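Local coordinates for secreted effector protein SopD (Salmonella typhimurium, PDB 5CPC) that alters host-cell physiology, contributes to bacterial replication in macrophages and, cooperatively with SopB, takes part in membrane fission and macropinosome formation during invasion, at residues 83-86 and 87-91; 143-146 and 147-151; 35-38 and 39-43. One frame throughout, in Å; residues are numbered along the deposited sequence.

From the N terminus, interaction 3 comes first, in the short helical turn around residues 37-40; interaction 1 follows at the end of helix 76-90, and interaction 2 lies in the first half of helix 141-160. Each is local, between residues three to five apart: two lie within longer helices and interaction 3 within a single short turn, so none closes a long loop, and in series they neither nest nor cross. Other contacts tie the three together. Trp37 packs on helix 49-60, and Glu54 of that helix forms a salt bridge with Arg86 of interaction 1. Helix 76-90 touches helix 141-160 through Lys85 and Arg86, although the centres of interactions 1 and 2 are about 17 Å apart.

Interaction 1 of 3, residues 83-86 and 87-91; sequences AFKR and LQHLA
Leu87 CD2 comes at a slant to the ring of Phe84, 4.4 Å from its CD1, a loose apolar contact one helical turn on. Ala83 CA stands 3.4 Å off one face of the Arg86 guanidinium, nearer its border than its middle; Arg86 NH2 goes on to a salt bridge with Glu54. The imidazole of His89 is approached obliquely by Lys85, whose chain bends at chi2, chi3 and chi4 until NZ lies 3.3 Å from His89 CB.

All this sits on the C-terminal end of helix 76-90, where the alpha-helical pattern still runs: Leu87 N donates to Ala83 O at 2.7 Å, Gln88 N to Phe84 O at 2.9 Å and His89 N to Lys85 O. A weak second bond from His89 N to Arg86 O accompanies the last of these.

The chain of Gln88 leaves with CG anti to the backbone N (chi1 -176°) and then runs extended, which brings OE1 to 3.1 Å from Lys85 CE. Its NE2 is used on Gln96 O, anchoring the helix end to the segment leading into strand 99-103, while the buried Phe84 packs its ring on Ile101, Leu112 and Val114 of the neighbouring sheet.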
# COMPACT_ATOMS: atom_id res chain seq x y z
N ALA A 83 -15.04 5.95 -1.07
CA ALA A 83 -16.46 6.52 -1.27
C ALA A 83 -17.09 6.02 -2.59
O ALA A 83 -18.29 5.59 -2.67
CB ALA A 83 -16.44 8.02 -1.26
N PHE A 84 -16.25 5.99 -3.63
CA PHE A 84 -16.70 5.44 -4.92
C PHE A 84 -17.13 3.98 -4.79
O PHE A 84 -18.11 3.55 -5.42
CB PHE A 84 -15.63 5.67 -6.00
CG PHE A 84 -16.11 5.37 -7.42
CD1 PHE A 84 -17.09 6.13 -8.01
CD2 PHE A 84 -15.56 4.30 -8.15
CE1 PHE A 84 -17.55 5.86 -9.31
CE2 PHE A 84 -16.00 4.02 -9.47
CZ PHE A 84 -17.00 4.79 -10.05
N LYS A 85 -16.41 3.23 -3.97
CA LYS A 85 -16.75 1.86 -3.67
C LYS A 85 -18.13 1.87 -2.97
O LYS A 85 -19.07 1.08 -3.33
CB LYS A 85 -15.64 1.22 -2.77
CG LYS A 85 -15.39 -0.29 -2.91
CD LYS A 85 -16.58 -1.21 -2.56
CE LYS A 85 -17.20 -1.90 -3.83
NZ LYS A 85 -18.73 -2.16 -3.84
N ARG A 86 -18.33 2.83 -2.06
CA ARG A 86 -19.63 2.85 -1.36
C ARG A 86 -20.72 3.14 -2.36
O ARG A 86 -21.82 2.58 -2.26
CB ARG A 86 -19.71 3.81 -0.15
CG ARG A 86 -18.72 3.49 1.01
CD ARG A 86 -19.08 4.31 2.32
NE ARG A 86 -19.10 5.77 2.18
CZ ARG A 86 -18.04 6.57 2.14
NH1 ARG A 86 -16.82 6.06 2.20
NH2 ARG A 86 -18.19 7.88 2.03
N LEU A 87 -20.44 4.04 -3.29
CA LEU A 87 -21.44 4.33 -4.36
C LEU A 87 -21.77 3.07 -5.12
O LEU A 87 -22.92 2.67 -5.23
CB LEU A 87 -20.93 5.38 -5.35
CG LEU A 87 -21.92 6.10 -6.29
CD1 LEU A 87 -23.24 6.57 -5.55
CD2 LEU A 87 -21.24 7.32 -6.97
N GLN A 88 -20.73 2.42 -5.64
CA GLN A 88 -20.90 1.25 -6.50
C GLN A 88 -21.76 0.24 -5.77
O GLN A 88 -22.67 -0.35 -6.36
CB GLN A 88 -19.54 0.67 -6.85
CG GLN A 88 -19.65 -0.51 -7.82
CD GLN A 88 -18.42 -1.35 -7.87
OE1 GLN A 88 -17.76 -1.61 -6.84
NE2 GLN A 88 -18.08 -1.80 -9.06
N HIS A 89 -21.55 0.12 -4.46
CA HIS A 89 -22.19 -0.97 -3.70
C HIS A 89 -23.69 -0.75 -3.60
O HIS A 89 -24.44 -1.69 -3.36
CB HIS A 89 -21.49 -1.22 -2.32
CG HIS A 89 -22.22 -2.17 -1.41
ND1 HIS A 89 -22.35 -1.95 -0.04
CD2 HIS A 89 -22.87 -3.34 -1.65
CE1 HIS A 89 -23.05 -2.94 0.51
NE2 HIS A 89 -23.38 -3.79 -0.45
N LEU A 90 -24.15 0.47 -3.81
CA LEU A 90 -25.59 0.74 -3.78
C LEU A 90 -26.27 0.55 -5.16
O LEU A 90 -27.50 0.58 -5.27
CB LEU A 90 -25.90 2.15 -3.26
CG LEU A 90 -25.42 2.47 -1.85
CD1 LEU A 90 -25.29 3.98 -1.66
CD2 LEU A 90 -26.30 1.78 -0.81
N ALA A 91 -25.48 0.36 -6.21
CA ALA A 91 -26.11 0.26 -7.56
C ALA A 91 -26.63 -1.15 -7.81
O ALA A 91 -26.10 -2.10 -7.23
CB ALA A 91 -25.13 0.69 -8.63

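Interaction 2 of 3, residues 143-146 and 147-151; sequences ERQL and FLQIC
Leu146 and Ile150, one turn apart on helix 141-160, meet on the buried side of the helix, with Ile150 CD1 3.9 Å from Leu146 CG. Ile150 places CG1 beside its own backbone N (chi1 -67°), which folds the longer branch back along the helix until CD1 also rests 3.4 Å from Leu146 O. The packing continues outward from this pair: Leu146 presses on Ala185 and Met189 of helix 180-190 and on Ile250 of helix 248-256, and Ile150 on Ile182 and Leu253. Phe147, next in sequence, sends its ring away from the preceding turn to Ile124, Ile127 and Leu253, while its CB stays 3.3 Å from Arg144 O.

Toward solvent, next to this packing, the contact is looser. Gln145, exposed, extends with CG anti to its backbone N (chi1 -178°), and its amide crosses that of Gln149, the planes steeply inclined at 69°. OE1 of Gln145 and NE2 of Gln149 are 3.5 Å apart, but the angle is too poor for a hydrogen bond. The closer approach of Gln149 is made by its aliphatic part, whose CG lies 3.2 Å from Gln145 O; its NE2 reaches 4.1 Å from Leu146 CD1, and the side chain still touches Ala185.

Under all of it runs the regular alpha-helical ladder, from Phe147 N to Glu143 O (2.8 Å) through to Ile150 N to Leu146 O (3.1 Å). The pattern is consistent with an amphipathic helix, wedged between other helices along its apolar stripe. It suggests that main-chain bonds and burial of the Leu146, Phe147 and Ile150 side chains do most to hold this part of the helix, whereas the glutamine amides add no directed bond to each other.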
# COMPACT_ATOMS: atom_id res chain seq x y z
N GLU A 143 -0.13 -2.74 -10.67
CA GLU A 143 0.45 -2.04 -9.50
C GLU A 143 -0.50 -0.94 -9.05
O GLU A 143 -0.74 -0.72 -7.84
CB GLU A 143 1.78 -1.41 -9.85
CG GLU A 143 2.92 -2.41 -9.87
CD GLU A 143 4.19 -1.81 -10.50
OE1 GLU A 143 4.07 -0.99 -11.45
OE2 GLU A 143 5.30 -2.17 -10.03
N ARG A 144 -1.02 -0.26 -10.05
CA ARG A 144 -2.12 0.64 -9.91
C ARG A 144 -3.36 0.05 -9.23
O ARG A 144 -3.78 0.61 -8.26
CB ARG A 144 -2.51 1.12 -11.23
CG ARG A 144 -3.66 2.05 -11.16
CD ARG A 144 -3.62 2.67 -12.42
NE ARG A 144 -4.81 2.43 -13.19
CZ ARG A 144 -4.82 2.65 -14.49
NH1 ARG A 144 -5.92 2.49 -15.17
NH2 ARG A 144 -3.69 3.05 -15.06
N GLN A 145 -3.93 -1.04 -9.74
CA GLN A 145 -4.98 -1.77 -9.01
C GLN A 145 -4.63 -2.13 -7.58
O GLN A 145 -5.48 -1.98 -6.71
CB GLN A 145 -5.50 -3.02 -9.75
CG GLN A 145 -6.65 -3.79 -9.00
CD GLN A 145 -6.71 -5.25 -9.44
OE1 GLN A 145 -6.23 -6.15 -8.73
NE2 GLN A 145 -7.27 -5.49 -10.65
N LEU A 146 -3.42 -2.58 -7.29
CA LEU A 146 -3.06 -2.76 -5.90
C LEU A 146 -3.03 -1.45 -5.06
O LEU A 146 -3.42 -1.44 -3.88
CB LEU A 146 -1.72 -3.52 -5.76
CG LEU A 146 -1.19 -3.66 -4.34
CD1 LEU A 146 -2.11 -4.59 -3.58
CD2 LEU A 146 0.26 -4.24 -4.28
N PHE A 147 -2.48 -0.40 -5.65
CA PHE A 147 -2.33 0.95 -5.02
C PHE A 147 -3.71 1.41 -4.63
O PHE A 147 -3.92 1.98 -3.56
CB PHE A 147 -1.75 1.93 -6.07
CG PHE A 147 -1.65 3.37 -5.61
CD1 PHE A 147 -0.56 3.80 -4.90
CD2 PHE A 147 -2.65 4.29 -5.92
CE1 PHE A 147 -0.47 5.12 -4.48
CE2 PHE A 147 -2.57 5.59 -5.50
CZ PHE A 147 -1.48 6.02 -4.79
N LEU A 148 -4.65 1.15 -5.52
CA LEU A 148 -6.00 1.67 -5.35
C LEU A 148 -6.70 0.87 -4.23
O LEU A 148 -7.54 1.40 -3.52
CB LEU A 148 -6.74 1.48 -6.67
CG LEU A 148 -7.35 2.67 -7.41
CD1 LEU A 148 -6.85 4.17 -7.05
CD2 LEU A 148 -7.34 2.41 -8.94
N GLN A 149 -6.35 -0.41 -4.12
CA GLN A 149 -6.95 -1.32 -3.12
C GLN A 149 -6.51 -0.87 -1.74
O GLN A 149 -7.32 -0.89 -0.79
CB GLN A 149 -6.55 -2.78 -3.30
CG GLN A 149 -7.19 -3.52 -4.49
CD GLN A 149 -6.70 -4.96 -4.53
OE1 GLN A 149 -7.12 -5.80 -3.72
NE2 GLN A 149 -5.75 -5.24 -5.40
N ILE A 150 -5.27 -0.39 -1.65
CA ILE A 150 -4.73 0.07 -0.39
C ILE A 150 -5.41 1.39 -0.07
O ILE A 150 -5.68 1.66 1.10
CB ILE A 150 -3.18 0.24 -0.47
CG1 ILE A 150 -2.51 -1.15 -0.63
CG2 ILE A 150 -2.59 1.03 0.74
CD1 ILE A 150 -1.15 -1.07 -1.37
N CYS A 151 -5.61 2.22 -1.09
CA CYS A 151 -6.37 3.45 -0.95
C CYS A 151 -7.74 3.16 -0.35
O CYS A 151 -8.11 3.85 0.56
CB CYS A 151 -6.48 4.23 -2.29
SG CYS A 151 -4.92 5.10 -2.70

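Interaction 3 of 3, residues 35-38 and 39-43; sequences GGWD and KVQDH
Gly36 O receives two backbone donors, Val40 N at 3.0 Å and Lys39 N at 3.1 Å, the second arriving from above the carbonyl plane. Gly36 is the N-cap of the short helix 37-40; with a positive phi of 59°, it follows Gly35, which also has positive phi, in turning the chain into the helix. Gln41 N then bonds to Trp37 O at 2.9 Å, and a 3-10 segment at residues 41-43 carries the turn onward. The result is little more than a single helical turn on the surface of the protein, far from the centre of the chain.

Val40 packs near its start: CG2 lies 3.2 Å from Gly36 O, and CG1 approaches the indole obliquely, 4.0 Å from Trp37 CE3. Asp38 looks back along the chain, its OD2 hydrogen-bonded to His33 ND1.

Trp37 is the buried residue here. Its indole packs on Lys49, Ala52, Leu53 and Leu56, fastening the turn to helix 49-60. Gln41 adds to the same join through OE1, which is hydrogen-bonded to Lys49 NZ. A chi1 of 75° carries Gln41 CG to 3.4 Å from Trp37 O. Trp37, with CG anti to its own backbone N, lays its indole against Gln41 CB in a CH-pi contact: Gln41 CB stands 3.5 Å from the centroid of the six-membered ring of Trp37, 18° off its normal.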
# COMPACT_ATOMS: atom_id res chain seq x y z
N GLY A 35 -19.26 9.43 16.42
CA GLY A 35 -20.58 10.13 16.59
C GLY A 35 -21.56 9.51 17.62
O GLY A 35 -22.77 9.64 17.45
N GLY A 36 -21.04 8.83 18.65
CA GLY A 36 -21.87 8.04 19.62
C GLY A 36 -22.70 6.93 18.94
O GLY A 36 -23.78 6.56 19.42
N TRP A 37 -22.23 6.40 17.80
CA TRP A 37 -23.00 5.39 16.99
C TRP A 37 -23.47 4.14 17.81
O TRP A 37 -24.59 3.63 17.58
CB TRP A 37 -22.22 4.95 15.73
CG TRP A 37 -23.01 4.09 14.80
CD1 TRP A 37 -22.73 2.78 14.43
CD2 TRP A 37 -24.24 4.43 14.14
NE1 TRP A 37 -23.69 2.33 13.58
CE2 TRP A 37 -24.61 3.31 13.36
CE3 TRP A 37 -25.04 5.60 14.10
CZ2 TRP A 37 -25.77 3.29 12.56
CZ3 TRP A 37 -26.18 5.59 13.31
CH2 TRP A 37 -26.55 4.43 12.57
N ASP A 38 -22.66 3.71 18.78
CA ASP A 38 -23.05 2.66 19.72
C ASP A 38 -24.48 2.73 20.24
O ASP A 38 -25.10 1.70 20.42
CB ASP A 38 -22.13 2.66 20.95
CG ASP A 38 -20.73 3.21 20.62
OD1 ASP A 38 -20.66 4.44 20.11
OD2 ASP A 38 -19.76 2.40 20.85
N LYS A 39 -24.98 3.92 20.55
CA LYS A 39 -26.31 4.02 21.04
C LYS A 39 -27.18 4.74 20.04
O LYS A 39 -28.37 4.53 20.01
CB LYS A 39 -26.36 4.78 22.37
CG LYS A 39 -25.67 4.12 23.56
CD LYS A 39 -25.80 5.12 24.75
CE LYS A 39 -27.19 5.06 25.53
NZ LYS A 39 -27.78 6.33 26.08
N VAL A 40 -26.59 5.64 19.26
CA VAL A 40 -27.33 6.39 18.25
C VAL A 40 -27.98 5.49 17.21
O VAL A 40 -29.05 5.80 16.72
CB VAL A 40 -26.43 7.49 17.58
CG1 VAL A 40 -27.09 8.10 16.37
CG2 VAL A 40 -26.15 8.61 18.63
N GLN A 41 -27.34 4.38 16.88
CA GLN A 41 -27.87 3.42 15.89
C GLN A 41 -29.21 2.85 16.32
O GLN A 41 -29.96 2.43 15.46
CB GLN A 41 -26.90 2.25 15.69
CG GLN A 41 -26.89 1.22 16.83
CD GLN A 41 -25.95 0.09 16.52
OE1 GLN A 41 -26.23 -0.76 15.65
NE2 GLN A 41 -24.77 0.11 17.16
N ASP A 42 -29.52 2.83 17.62
CA ASP A 42 -30.79 2.29 18.10
C ASP A 42 -31.96 3.10 17.61
O ASP A 42 -33.09 2.69 17.83
CB ASP A 42 -30.86 2.21 19.64
CG ASP A 42 -29.84 1.20 20.25
OD1 ASP A 42 -29.07 0.50 19.53
OD2 ASP A 42 -29.78 1.14 21.50
N HIS A 43 -31.74 4.25 16.98
CA HIS A 43 -32.88 5.07 16.54
C HIS A 43 -33.29 4.73 15.13
O HIS A 43 -34.23 5.31 14.62
CB HIS A 43 -32.64 6.57 16.77
CG HIS A 43 -32.36 6.91 18.21
ND1 HIS A 43 -33.34 6.87 19.19
CD2 HIS A 43 -31.21 7.20 18.86
CE1 HIS A 43 -32.80 7.14 20.36
NE2 HIS A 43 -31.51 7.33 20.19